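Local structure of oxidoreductase protein (Agrobacterium radiobacter, 5UI9) at residues 14-19 / 289-294; 8-13 / 18-23; 70-75 / 297-302; 96-101 / 179-184. The protein binds NAD and a small dihydroxy acid, and probably catalyses an NAD-dependent oxidation or reduction as a member of the GFO/IDH/MocA family. One frame throughout, in Å; residues are numbered along the deposited sequence.

Contact 1: 14-19 / 289-294; sequences GFFAVN and HNIQES. With NAD (nicotinamide-adenine-dinucleotide), chain C.
The dinucleotide-binding turn of the Rossmann fold, where the chain enters helix 17-26, here meets the first turns of helix 289-308 through two pairs: Phe16 with Ile291 and Asn19 with Gln292. The turn fits a GxGxxA pattern, with Gly14 and Ala17 among its members. Its backbone holds the NAD diphosphate. Phe15 N donates to NAD O2A at 3.0 Å, and Phe16 N donates to NAD O2N at 2.9 Å. Both bonds are nearly straight. Gly14 CA packs against NAD O5B at 3.2 Å, with no side chain in the way.

Phe16 swings its ring anti to the backbone N (chi1 -161°) and lays one face against the nicotinamide. NAD C4N stands 3.1 Å above the plane of the Phe16 ring, offset toward the rim. The rim of the same ring is met by Ile291, whose CG2 lies near the ring plane at 3.6 Å from Phe16 CZ. Ile291 CG2 also approaches the carboxamide, at 3.8 Å from NAD N7N. Ile291 thus lies in both the NAD and the acid pocket.

Gln292 NE2 donates to Asn19 OD1 at 2.7 Å and 176°. The donor lies 32° out of the Asn19 carbonyl plane, and the two amides are turned almost perpendicular. Gln292 OE1 is held by Ser285 N, which fixes the rotation of the amide. The contact is buried. Asn290 and Glu293 of helix 289-308 pack on loops, and so does Gln292, on Ala284. On helix 17-26, Val18 packs on helix 40-50.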
# COMPACT_ATOMS: atom_id res chain seq x y z
N GLY A 14 9.01 -30.73 15.24
CA GLY A 14 7.71 -30.58 14.60
C GLY A 14 7.78 -30.42 13.10
O GLY A 14 8.76 -30.82 12.46
N PHE A 15 6.74 -29.80 12.55
CA PHE A 15 6.60 -29.57 11.11
C PHE A 15 7.80 -28.83 10.52
O PHE A 15 8.47 -29.34 9.62
CB PHE A 15 5.30 -28.80 10.85
CG PHE A 15 5.15 -28.28 9.45
CD1 PHE A 15 4.85 -29.14 8.39
CD2 PHE A 15 5.30 -26.91 9.18
CE1 PHE A 15 4.70 -28.65 7.09
CE2 PHE A 15 5.15 -26.42 7.89
CZ PHE A 15 4.85 -27.29 6.84
N PHE A 16 8.07 -27.64 11.04
CA PHE A 16 9.14 -26.82 10.49
C PHE A 16 10.55 -27.28 10.85
O PHE A 16 11.49 -27.04 10.09
CB PHE A 16 8.96 -25.34 10.84
CG PHE A 16 9.75 -24.43 9.93
CD1 PHE A 16 9.34 -24.23 8.61
CD2 PHE A 16 10.91 -23.81 10.37
CE1 PHE A 16 10.06 -23.41 7.77
CE2 PHE A 16 11.64 -22.99 9.52
CZ PHE A 16 11.20 -22.77 8.22
N ALA A 17 10.71 -27.93 12.00
CA ALA A 17 12.03 -28.41 12.44
C ALA A 17 12.70 -29.40 11.49
O ALA A 17 13.92 -29.49 11.48
CB ALA A 17 11.94 -29.02 13.83
N VAL A 18 11.91 -30.12 10.70
CA VAL A 18 12.45 -31.03 9.68
C VAL A 18 13.33 -30.24 8.69
O VAL A 18 14.38 -30.74 8.28
CB VAL A 18 11.32 -31.79 8.93
CG1 VAL A 18 11.86 -32.61 7.76
CG2 VAL A 18 10.55 -32.69 9.90
N ASN A 19 12.92 -29.02 8.35
CA ASN A 19 13.72 -28.12 7.50
C ASN A 19 15.00 -27.70 8.19
O ASN A 19 16.05 -27.63 7.57
CB ASN A 19 12.95 -26.86 7.09
CG ASN A 19 11.71 -27.17 6.28
OD1 ASN A 19 11.79 -27.78 5.21
ND2 ASN A 19 10.56 -26.75 6.78
N HIS A 289 10.62 -23.70 -1.00
CA HIS A 289 12.05 -23.65 -1.33
C HIS A 289 12.77 -22.33 -1.00
O HIS A 289 13.91 -22.36 -0.54
CB HIS A 289 12.32 -24.13 -2.77
CG HIS A 289 11.67 -23.31 -3.84
ND1 HIS A 289 12.39 -22.53 -4.71
CD2 HIS A 289 10.37 -23.19 -4.21
CE1 HIS A 289 11.57 -21.94 -5.56
NE2 HIS A 289 10.34 -22.32 -5.28
N ASN A 290 12.09 -21.20 -1.17
CA ASN A 290 12.67 -19.90 -0.81
C ASN A 290 12.96 -19.82 0.69
O ASN A 290 14.04 -19.40 1.08
CB ASN A 290 11.73 -18.76 -1.24
CG ASN A 290 12.34 -17.37 -1.04
OD1 ASN A 290 13.55 -17.21 -0.87
ND2 ASN A 290 11.48 -16.36 -1.05
N ILE A 291 11.98 -20.22 1.51
CA ILE A 291 12.13 -20.25 2.97
C ILE A 291 13.20 -21.26 3.37
O ILE A 291 14.06 -20.98 4.22
CB ILE A 291 10.78 -20.56 3.68
CG1 ILE A 291 9.79 -19.40 3.47
CG2 ILE A 291 10.98 -20.83 5.17
CD1 ILE A 291 8.38 -19.68 3.96
N GLN A 292 13.16 -22.42 2.73
CA GLN A 292 14.10 -23.49 3.02
C GLN A 292 15.56 -23.10 2.78
O GLN A 292 16.42 -23.43 3.60
CB GLN A 292 13.71 -24.75 2.25
CG GLN A 292 12.47 -25.42 2.84
CD GLN A 292 11.88 -26.49 1.94
OE1 GLN A 292 11.78 -26.31 0.72
NE2 GLN A 292 11.46 -27.59 2.54
N GLU A 293 15.84 -22.39 1.69
CA GLU A 293 17.17 -21.84 1.45
C GLU A 293 17.58 -20.89 2.58
O GLU A 293 18.73 -20.93 3.04
CB GLU A 293 17.26 -21.08 0.12
CG GLU A 293 18.69 -20.61 -0.20
CD GLU A 293 18.80 -19.82 -1.49
OE1 GLU A 293 17.79 -19.27 -1.98
OE2 GLU A 293 19.92 -19.74 -2.04
N SER A 294 16.66 -20.03 3.01
CA SER A 294 16.97 -19.04 4.04
C SER A 294 17.26 -19.66 5.41
O SER A 294 17.96 -19.07 6.22
CB SER A 294 15.85 -18.00 4.15
OG SER A 294 14.70 -18.51 4.80
PA NAD C . 4.61 -27.96 15.50
O1A NAD C . 3.48 -27.98 16.50
O2A NAD C . 4.50 -28.73 14.21
O5B NAD C . 5.95 -28.42 16.24
C5B NAD C . 6.23 -28.10 17.60
C4B NAD C . 6.85 -29.34 18.23
O4B NAD C . 7.42 -28.98 19.48
C3B NAD C . 5.84 -30.43 18.50
O3B NAD C . 6.31 -31.67 17.96
C2B NAD C . 5.70 -30.48 20.01
O2B NAD C . 5.49 -31.81 20.49
C1B NAD C . 7.03 -29.91 20.48
N9A NAD C . 7.05 -29.20 21.78
C8A NAD C . 6.24 -28.21 22.20
N7A NAD C . 6.62 -27.79 23.43
C5A NAD C . 7.69 -28.50 23.81
C6A NAD C . 8.60 -28.58 24.99
N6A NAD C . 8.42 -27.78 26.06
N1A NAD C . 9.61 -29.48 24.96
C2A NAD C . 9.81 -30.31 23.91
N3A NAD C . 9.03 -30.29 22.81
C4A NAD C . 7.98 -29.43 22.70
O3 NAD C . 4.94 -26.42 15.17
PN NAD C . 5.65 -25.92 13.81
O1N NAD C . 4.62 -25.74 12.72
O2N NAD C . 6.86 -26.78 13.53
O5D NAD C . 6.10 -24.46 14.28
C5D NAD C . 7.02 -24.31 15.35
C4D NAD C . 7.52 -22.88 15.35
O4D NAD C . 8.16 -22.62 14.10
C3D NAD C . 6.38 -21.88 15.50
O3D NAD C . 6.71 -20.91 16.50
C2D NAD C . 6.24 -21.25 14.13
O2D NAD C . 5.87 -19.87 14.18
C1D NAD C . 7.63 -21.42 13.53
N1N NAD C . 7.70 -21.48 12.06
C2N NAD C . 8.65 -20.73 11.47
C3N NAD C . 8.82 -20.70 10.10
C7N NAD C . 9.91 -19.84 9.52
O7N NAD C . 10.96 -19.70 10.15
N7N NAD C . 9.74 -19.23 8.35
C4N NAD C . 7.97 -21.47 9.31
C5N NAD C . 6.98 -22.25 9.92
C6N NAD C . 6.87 -22.24 11.32

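Contact 2: 8-13 / 18-23; sequences GALIGC and VNQMHA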
# COMPACT_ATOMS: atom_id res chain seq x y z
N GLY A 8 24.95 -29.34 18.13
CA GLY A 8 23.68 -28.73 18.53
C GLY A 8 22.71 -29.74 19.11
O GLY A 8 22.79 -30.93 18.84
N ALA A 9 21.79 -29.24 19.93
CA ALA A 9 20.62 -30.00 20.34
C ALA A 9 19.41 -29.24 19.84
O ALA A 9 19.32 -28.04 20.07
CB ALA A 9 20.57 -30.14 21.84
N LEU A 10 18.50 -29.92 19.15
CA LEU A 10 17.27 -29.29 18.66
C LEU A 10 16.10 -29.72 19.54
O LEU A 10 15.94 -30.91 19.81
CB LEU A 10 17.03 -29.62 17.19
CG LEU A 10 15.77 -28.98 16.57
CD1 LEU A 10 16.01 -28.47 15.16
CD2 LEU A 10 14.58 -29.94 16.59
N ILE A 11 15.32 -28.76 20.00
CA ILE A 11 14.15 -29.00 20.85
C ILE A 11 12.90 -28.55 20.09
O ILE A 11 12.77 -27.37 19.77
CB ILE A 11 14.24 -28.21 22.17
CG1 ILE A 11 15.54 -28.55 22.92
CG2 ILE A 11 13.02 -28.48 23.06
CD1 ILE A 11 15.85 -27.59 24.05
N GLY A 12 12.01 -29.49 19.81
CA GLY A 12 10.77 -29.25 19.07
C GLY A 12 10.89 -29.87 17.69
O GLY A 12 11.23 -29.19 16.75
N CYS A 13 10.63 -31.18 17.60
CA CYS A 13 10.80 -31.94 16.36
C CYS A 13 9.53 -31.93 15.51
O CYS A 13 9.04 -32.98 15.08
CB CYS A 13 11.22 -33.38 16.69
SG CYS A 13 12.85 -33.49 17.46
N VAL A 18 11.91 -30.12 10.70
CA VAL A 18 12.45 -31.03 9.68
C VAL A 18 13.33 -30.24 8.69
O VAL A 18 14.38 -30.74 8.28
CB VAL A 18 11.32 -31.79 8.93
CG1 VAL A 18 11.86 -32.61 7.76
CG2 VAL A 18 10.55 -32.69 9.90
N ASN A 19 12.92 -29.02 8.35
CA ASN A 19 13.72 -28.12 7.50
C ASN A 19 15.00 -27.70 8.19
O ASN A 19 16.05 -27.63 7.57
CB ASN A 19 12.95 -26.86 7.09
CG ASN A 19 11.71 -27.17 6.28
OD1 ASN A 19 11.79 -27.78 5.21
ND2 ASN A 19 10.56 -26.75 6.78
N GLN A 20 14.90 -27.38 9.48
CA GLN A 20 16.06 -26.97 10.26
C GLN A 20 17.08 -28.12 10.39
O GLN A 20 18.28 -27.89 10.27
CB GLN A 20 15.64 -26.42 11.63
CG GLN A 20 14.88 -25.11 11.51
CD GLN A 20 14.39 -24.52 12.82
OE1 GLN A 20 13.30 -23.96 12.86
NE2 GLN A 20 15.20 -24.63 13.87
N MET A 21 16.57 -29.34 10.58
CA MET A 21 17.40 -30.55 10.61
C MET A 21 18.11 -30.84 9.28
O MET A 21 19.30 -31.17 9.28
CB MET A 21 16.57 -31.77 11.02
CG MET A 21 16.10 -31.75 12.47
SD MET A 21 17.41 -31.79 13.71
CE MET A 21 18.11 -33.42 13.41
N HIS A 22 17.39 -30.72 8.16
CA HIS A 22 18.03 -30.84 6.84
C HIS A 22 19.14 -29.81 6.71
O HIS A 22 20.26 -30.14 6.32
CB HIS A 22 17.03 -30.62 5.69
CG HIS A 22 16.16 -31.80 5.39
ND1 HIS A 22 16.67 -33.01 4.99
CD2 HIS A 22 14.81 -31.93 5.36
CE1 HIS A 22 15.68 -33.85 4.76
NE2 HIS A 22 14.54 -33.22 4.98
N ALA A 23 18.82 -28.56 7.04
CA ALA A 23 19.79 -27.46 6.92
C ALA A 23 21.03 -27.65 7.80
O ALA A 23 22.14 -27.34 7.37
CB ALA A 23 19.13 -26.13 7.22
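Leu10 and Met21 join strand 6-11 to helix 17-26, the first strand and helix of the beta-alpha-beta unit that opens the Rossmann fold. The tight part is small and apolar. Leu10 CD1 sits 3.9 Å from Met21 SD, and Leu10 CB is 4.1 Å from the same sulfur. Met21 brings the sulfur there by folding its chain at both chi2 and chi3 (-63° and -65°). Met21 also packs on Ile32 and Ile35 of strand 30-36 and on Phe50 of helix 40-50.

The backbones themselves stay apart. The nearest CA atoms, those of Leu10 and Met21, are 8.1 Å from each other, and side chains bridge the difference. On the looser side of the helix Val18 points away from the strand, and Val18 and His22 are both partly exposed. His22 stacks on Trp283 there.

Between strand and helix, Gly12 touches NAD. The extended chain of Gln20 carries its amide past Leu10 to Asp72 and Gln97. Gln20 touches Leu10 CD1 with both CB and NE2, each at 4.1 Å, the two side chains crossing at about a right angle.

Contact 3: 70-75 / 297-302; sequences FVDIAT and AIQQHW. With NAD (nicotinamide-adenine-dinucleotide), chain C.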
# COMPACT_ATOMS: atom_id res chain seq x y z
N PHE A 70 25.36 -25.68 21.45
CA PHE A 70 24.23 -24.76 21.30
C PHE A 70 22.91 -25.49 21.25
O PHE A 70 22.86 -26.71 21.06
CB PHE A 70 24.40 -23.89 20.06
CG PHE A 70 24.30 -24.64 18.76
CD1 PHE A 70 25.43 -25.20 18.18
CD2 PHE A 70 23.08 -24.76 18.10
CE1 PHE A 70 25.35 -25.89 16.98
CE2 PHE A 70 22.98 -25.44 16.89
CZ PHE A 70 24.12 -26.00 16.33
N VAL A 71 21.84 -24.72 21.42
CA VAL A 71 20.50 -25.25 21.39
C VAL A 71 19.68 -24.53 20.32
O VAL A 71 19.79 -23.31 20.17
CB VAL A 71 19.84 -25.21 22.80
CG1 VAL A 71 19.62 -23.78 23.30
CG2 VAL A 71 18.55 -25.99 22.81
N ASP A 72 18.91 -25.30 19.55
CA ASP A 72 18.01 -24.80 18.53
C ASP A 72 16.57 -25.08 18.97
O ASP A 72 16.10 -26.22 18.94
CB ASP A 72 18.32 -25.46 17.18
CG ASP A 72 17.71 -24.71 15.98
OD1 ASP A 72 17.31 -23.53 16.10
OD2 ASP A 72 17.63 -25.33 14.89
N ILE A 73 15.87 -24.03 19.38
CA ILE A 73 14.51 -24.15 19.90
C ILE A 73 13.52 -23.92 18.75
O ILE A 73 13.34 -22.79 18.29
CB ILE A 73 14.27 -23.17 21.06
CG1 ILE A 73 15.25 -23.47 22.22
CG2 ILE A 73 12.83 -23.23 21.55
CD1 ILE A 73 15.55 -22.28 23.10
N ALA A 74 12.91 -25.02 18.29
CA ALA A 74 11.90 -24.99 17.22
C ALA A 74 10.50 -25.38 17.69
O ALA A 74 9.67 -25.85 16.89
CB ALA A 74 12.35 -25.89 16.08
N THR A 75 10.21 -25.17 18.97
CA THR A 75 8.87 -25.40 19.51
C THR A 75 7.97 -24.22 19.16
O THR A 75 8.44 -23.19 18.68
CB THR A 75 8.87 -25.57 21.04
OG1 THR A 75 9.30 -24.35 21.66
CG2 THR A 75 9.78 -26.71 21.48
N ALA A 297 20.89 -20.41 5.22
CA ALA A 297 21.60 -19.13 5.32
C ALA A 297 21.70 -18.64 6.76
O ALA A 297 22.80 -18.31 7.23
CB ALA A 297 20.91 -18.07 4.45
N ILE A 298 20.58 -18.63 7.48
CA ILE A 298 20.58 -18.14 8.86
C ILE A 298 21.32 -19.10 9.81
O ILE A 298 21.97 -18.64 10.74
CB ILE A 298 19.16 -17.79 9.38
CG1 ILE A 298 19.25 -16.77 10.53
CG2 ILE A 298 18.39 -19.03 9.82
CD1 ILE A 298 17.91 -16.38 11.12
N GLN A 299 21.23 -20.41 9.56
CA GLN A 299 21.93 -21.38 10.40
C GLN A 299 23.45 -21.42 10.14
O GLN A 299 24.23 -21.61 11.08
CB GLN A 299 21.27 -22.77 10.29
CG GLN A 299 19.90 -22.78 10.97
CD GLN A 299 19.17 -24.12 10.93
OE1 GLN A 299 18.04 -24.20 11.40
NE2 GLN A 299 19.80 -25.16 10.39
N GLN A 300 23.87 -21.18 8.90
CA GLN A 300 25.29 -20.95 8.61
C GLN A 300 25.77 -19.64 9.23
O GLN A 300 26.89 -19.57 9.75
CB GLN A 300 25.57 -20.92 7.09
CG GLN A 300 27.06 -20.97 6.74
CD GLN A 300 27.70 -22.28 7.15
OE1 GLN A 300 27.38 -23.33 6.58
NE2 GLN A 300 28.59 -22.25 8.13
N HIS A 301 24.93 -18.61 9.15
CA HIS A 301 25.23 -17.31 9.77
C HIS A 301 25.45 -17.47 11.27
O HIS A 301 26.47 -17.03 11.80
CB HIS A 301 24.11 -16.31 9.46
CG HIS A 301 24.24 -15.01 10.19
ND1 HIS A 301 25.09 -14.00 9.79
CD2 HIS A 301 23.58 -14.53 11.28
CE1 HIS A 301 24.97 -12.97 10.60
NE2 HIS A 301 24.06 -13.27 11.52
N TRP A 302 24.51 -18.14 11.95
CA TRP A 302 24.65 -18.46 13.38
C TRP A 302 25.99 -19.13 13.68
O TRP A 302 26.71 -18.71 14.59
CB TRP A 302 23.51 -19.37 13.85
CG TRP A 302 23.78 -20.04 15.19
CD1 TRP A 302 24.28 -21.30 15.40
CD2 TRP A 302 23.56 -19.48 16.49
NE1 TRP A 302 24.40 -21.55 16.75
CE2 TRP A 302 23.96 -20.45 17.44
CE3 TRP A 302 23.07 -18.25 16.94
CZ2 TRP A 302 23.87 -20.23 18.83
CZ3 TRP A 302 22.99 -18.02 18.32
CH2 TRP A 302 23.39 -19.01 19.24
PA NAD C . 4.61 -27.96 15.50
O1A NAD C . 3.48 -27.98 16.50
O2A NAD C . 4.50 -28.73 14.21
O5B NAD C . 5.95 -28.42 16.24
C5B NAD C . 6.23 -28.10 17.60
C4B NAD C . 6.85 -29.34 18.23
O4B NAD C . 7.42 -28.98 19.48
C3B NAD C . 5.84 -30.43 18.50
O3B NAD C . 6.31 -31.67 17.96
C2B NAD C . 5.70 -30.48 20.01
O2B NAD C . 5.49 -31.81 20.49
C1B NAD C . 7.03 -29.91 20.48
N9A NAD C . 7.05 -29.20 21.78
C8A NAD C . 6.24 -28.21 22.20
N7A NAD C . 6.62 -27.79 23.43
C5A NAD C . 7.69 -28.50 23.81
C6A NAD C . 8.60 -28.58 24.99
N6A NAD C . 8.42 -27.78 26.06
N1A NAD C . 9.61 -29.48 24.96
C2A NAD C . 9.81 -30.31 23.91
N3A NAD C . 9.03 -30.29 22.81
C4A NAD C . 7.98 -29.43 22.70
O3 NAD C . 4.94 -26.42 15.17
PN NAD C . 5.65 -25.92 13.81
O1N NAD C . 4.62 -25.74 12.72
O2N NAD C . 6.86 -26.78 13.53
O5D NAD C . 6.10 -24.46 14.28
C5D NAD C . 7.02 -24.31 15.35
C4D NAD C . 7.52 -22.88 15.35
O4D NAD C . 8.16 -22.62 14.10
C3D NAD C . 6.38 -21.88 15.50
O3D NAD C . 6.71 -20.91 16.50
C2D NAD C . 6.24 -21.25 14.13
O2D NAD C . 5.87 -19.87 14.18
C1D NAD C . 7.63 -21.42 13.53
N1N NAD C . 7.70 -21.48 12.06
C2N NAD C . 8.65 -20.73 11.47
C3N NAD C . 8.82 -20.70 10.10
C7N NAD C . 9.91 -19.84 9.52
O7N NAD C . 10.96 -19.70 10.15
N7N NAD C . 9.74 -19.23 8.35
C4N NAD C . 7.97 -21.47 9.31
C5N NAD C . 6.98 -22.25 9.92
C6N NAD C . 6.87 -22.24 11.32
O HOH W 1 17.90 -22.45 13.68
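Asp72 OD2 is gripped by two donors from helix 17-26, Gln20 NE2 and Trp24 NE1, while Gln299 OE1 lies 3.7 Å from that same Asp72 OD2. The two oxygens do not bond to each other. A water bridges the two side chains. It donates to Asp72 OD1 at 2.7 Å and to Gln299 OE1 at 2.9 Å, so both its protons are spent on them. The carboxylate and the amide are turned 87° apart. Gln299 reaches in on an extended chain, and its NE2 donates to Gln20 O, which fixes which end of the amide faces the water.

At the start of the strand, Phe70 and Trp302 form an edge-to-face pair. The edge of the indole points at the face of the phenyl ring, with planes at 61° and centroids of the Phe70 ring and the Trp302 five-membered ring 4.9 Å apart. Trp302 NE1 stands 3.6 Å above the plane of Phe70, toward its rim. Trp302 CZ2 also packs against Phe70 CB at 3.9 Å. Trp24 meets Phe70 too.

The contact docks helix 289-308 on central strand 70-73 of the Rossmann sheet. At the strand's end Ala74 and Thr75 line the NAD site. With two donors and a water around it, the buried Asp72 carboxylate is probably ionised, and its acceptor groups are matched without a direct bond across the contact.

Contact 4: 96-101 / 179-184; sequences CQKPFA and LGIHTL. With NAD (nicotinamide-adenine-dinucleotide), chain C; 8A1 ((2S)-2,3-dihydroxy-2-methylpropanoic acid), chain D.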
# COMPACT_ATOMS: atom_id res chain seq x y z
N CYS A 96 16.23 -19.35 18.91
CA CYS A 96 14.81 -19.42 19.24
C CYS A 96 13.95 -19.02 18.05
O CYS A 96 14.16 -17.97 17.45
CB CYS A 96 14.50 -18.52 20.41
SG CYS A 96 12.84 -18.78 21.05
N GLN A 97 12.99 -19.87 17.70
CA GLN A 97 12.07 -19.59 16.59
C GLN A 97 11.16 -18.39 16.87
O GLN A 97 10.96 -17.99 18.01
CB GLN A 97 11.22 -20.83 16.26
CG GLN A 97 11.71 -21.61 15.05
CD GLN A 97 11.49 -20.88 13.74
OE1 GLN A 97 10.85 -19.82 13.71
NE2 GLN A 97 12.01 -21.43 12.64
N LYS A 98 10.61 -17.83 15.79
CA LYS A 98 9.54 -16.84 15.90
C LYS A 98 8.21 -17.58 16.15
O LYS A 98 8.15 -18.79 15.91
CB LYS A 98 9.43 -15.90 14.68
CG LYS A 98 9.57 -16.49 13.27
CD LYS A 98 8.48 -17.48 12.85
CE LYS A 98 7.10 -16.84 12.78
NZ LYS A 98 6.12 -17.72 12.09
N PRO A 99 7.19 -16.91 16.69
CA PRO A 99 7.31 -15.63 17.39
C PRO A 99 8.23 -15.77 18.61
O PRO A 99 8.13 -16.76 19.34
CB PRO A 99 5.88 -15.35 17.87
CG PRO A 99 5.01 -16.41 17.27
CD PRO A 99 5.90 -17.56 16.94
N PHE A 100 9.10 -14.79 18.82
CA PHE A 100 10.13 -14.84 19.88
C PHE A 100 9.51 -15.21 21.23
O PHE A 100 9.88 -16.22 21.85
CB PHE A 100 10.86 -13.49 19.93
CG PHE A 100 12.06 -13.42 20.85
CD1 PHE A 100 12.72 -14.56 21.32
CD2 PHE A 100 12.57 -12.17 21.19
CE1 PHE A 100 13.83 -14.44 22.16
CE2 PHE A 100 13.68 -12.05 22.01
CZ PHE A 100 14.31 -13.18 22.49
N ALA A 101 8.52 -14.42 21.64
CA ALA A 101 7.83 -14.59 22.91
C ALA A 101 6.34 -14.31 22.75
O ALA A 101 5.89 -13.91 21.66
CB ALA A 101 8.41 -13.63 23.94
N LEU A 179 3.00 -14.06 10.58
CA LEU A 179 3.54 -13.71 9.27
C LEU A 179 3.99 -12.26 9.19
O LEU A 179 5.09 -11.97 8.70
CB LEU A 179 2.49 -14.05 8.20
CG LEU A 179 2.73 -13.75 6.72
CD1 LEU A 179 2.45 -12.29 6.38
CD2 LEU A 179 4.13 -14.16 6.28
N GLY A 180 3.13 -11.34 9.67
CA GLY A 180 3.47 -9.91 9.76
C GLY A 180 4.77 -9.66 10.49
O GLY A 180 5.50 -8.73 10.16
N ILE A 181 5.05 -10.49 11.49
CA ILE A 181 6.32 -10.46 12.20
C ILE A 181 7.52 -10.51 11.23
O ILE A 181 8.49 -9.79 11.42
CB ILE A 181 6.36 -11.60 13.26
CG1 ILE A 181 7.46 -11.36 14.29
CG2 ILE A 181 6.50 -12.97 12.62
CD1 ILE A 181 7.21 -12.12 15.58
N HIS A 182 7.42 -11.33 10.18
CA HIS A 182 8.43 -11.37 9.12
C HIS A 182 8.44 -10.10 8.29
O HIS A 182 9.50 -9.52 8.04
CB HIS A 182 8.19 -12.53 8.14
CG HIS A 182 8.29 -13.89 8.73
ND1 HIS A 182 9.43 -14.37 9.34
CD2 HIS A 182 7.40 -14.92 8.75
CE1 HIS A 182 9.23 -15.62 9.73
NE2 HIS A 182 8.00 -15.97 9.39
N THR A 183 7.26 -9.68 7.83
CA THR A 183 7.15 -8.54 6.91
C THR A 183 7.61 -7.24 7.58
O THR A 183 8.24 -6.40 6.95
CB THR A 183 5.71 -8.37 6.40
OG1 THR A 183 5.09 -9.65 6.23
CG2 THR A 183 5.70 -7.64 5.07
N LEU A 184 7.24 -7.09 8.86
CA LEU A 184 7.71 -5.97 9.69
C LEU A 184 9.22 -6.00 9.91
O LEU A 184 9.87 -4.95 9.95
CB LEU A 184 6.98 -5.98 11.04
CG LEU A 184 5.49 -5.65 10.99
CD1 LEU A 184 4.80 -6.06 12.28
CD2 LEU A 184 5.28 -4.16 10.70
PA NAD C . 4.61 -27.96 15.50
O1A NAD C . 3.48 -27.98 16.50
O2A NAD C . 4.50 -28.73 14.21
O5B NAD C . 5.95 -28.42 16.24
C5B NAD C . 6.23 -28.10 17.60
C4B NAD C . 6.85 -29.34 18.23
O4B NAD C . 7.42 -28.98 19.48
C3B NAD C . 5.84 -30.43 18.50
O3B NAD C . 6.31 -31.67 17.96
C2B NAD C . 5.70 -30.48 20.01
O2B NAD C . 5.49 -31.81 20.49
C1B NAD C . 7.03 -29.91 20.48
N9A NAD C . 7.05 -29.20 21.78
C8A NAD C . 6.24 -28.21 22.20
N7A NAD C . 6.62 -27.79 23.43
C5A NAD C . 7.69 -28.50 23.81
C6A NAD C . 8.60 -28.58 24.99
N6A NAD C . 8.42 -27.78 26.06
N1A NAD C . 9.61 -29.48 24.96
C2A NAD C . 9.81 -30.31 23.91
N3A NAD C . 9.03 -30.29 22.81
C4A NAD C . 7.98 -29.43 22.70
O3 NAD C . 4.94 -26.42 15.17
PN NAD C . 5.65 -25.92 13.81
O1N NAD C . 4.62 -25.74 12.72
O2N NAD C . 6.86 -26.78 13.53
O5D NAD C . 6.10 -24.46 14.28
C5D NAD C . 7.02 -24.31 15.35
C4D NAD C . 7.52 -22.88 15.35
O4D NAD C . 8.16 -22.62 14.10
C3D NAD C . 6.38 -21.88 15.50
O3D NAD C . 6.71 -20.91 16.50
C2D NAD C . 6.24 -21.25 14.13
O2D NAD C . 5.87 -19.87 14.18
C1D NAD C . 7.63 -21.42 13.53
N1N NAD C . 7.70 -21.48 12.06
C2N NAD C . 8.65 -20.73 11.47
C3N NAD C . 8.82 -20.70 10.10
C7N NAD C . 9.91 -19.84 9.52
O7N NAD C . 10.96 -19.70 10.15
N7N NAD C . 9.74 -19.23 8.35
C4N NAD C . 7.97 -21.47 9.31
C5N NAD C . 6.98 -22.25 9.92
C6N NAD C . 6.87 -22.24 11.32
OXT 8A1 D . 7.06 -18.96 7.43
C 8A1 D . 6.34 -18.78 8.44
O 8A1 D . 6.78 -18.32 9.51
CA 8A1 D . 4.87 -19.11 8.36
CB 8A1 D . 4.15 -17.81 7.99
O1 8A1 D . 2.77 -18.03 7.69
O2 8A1 D . 4.41 -19.59 9.63
C3 8A1 D . 4.63 -20.21 7.32
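The imidazole of His182 has Phe127 stacked on it and the bound acid at its edge, while Lys98 comes in obliquely, with Lys98 CE 3.6 Å from His182 NE2. In the ring plane, His182 NE2 donates to 8A1 O at 2.7 Å and 167°. Its other nitrogen, ND1, is bonded to Glu125, which sets the ring's rotation.

Lys98 reaches the same oxygen from another side. Its CG lies between the backbone N and the carbonyl carbon (chi1 42°), and the chain bends twice more before NZ. Lys98 NZ donates to 8A1 O at 2.7 Å and to NAD O2D at 3.0 Å, and forms a salt bridge with Asp178. One carboxylate oxygen is thus held by two side chains, one from each segment.

The loop after strand 94-97 has a cis peptide bond before Pro99. It probably corresponds to the Lys-Pro of the family's EKP motif, here with Gln97 in first place. Segment 96-101 belongs to the Rossmann domain and helix 175-191 to the C-terminal one, so the acid lies where the two meet. Lys98 O accepts both nicotinamide ribose hydroxyls, NAD O3D at 2.6 Å and NAD O2D at 3.1 Å. Gln97 NE2 donates to NAD O7N at 3.2 Å. Beside the site, Ile181 CG2 packs 3.9 Å from Lys98 CE, and Ile181 CD1 rests on Pro99.

How the contacts relate
Contacts 1, 2 and 3 gather round helix 17-26 and the Rossmann sheet. Contacts 1 and 2 share Val18 and Asn19. Contacts 1 and 3 share helix 289-308, with centres about 12 Å apart. Contacts 2 and 3 are closest, about 8 Å between centres, on neighbouring strands 6-11 and 70-73. Contact 4 starts from the next strand, 94-97, and reaches into the C-terminal domain, its centre about 18 Å from that of contact 2. Along the chain contact 2 closes first, contacts 1 and 3 interleave, and contact 4 is nested within both. Late helix 289-308 thus returns to the early strands, and all four contacts contribute residues to the NAD pocket.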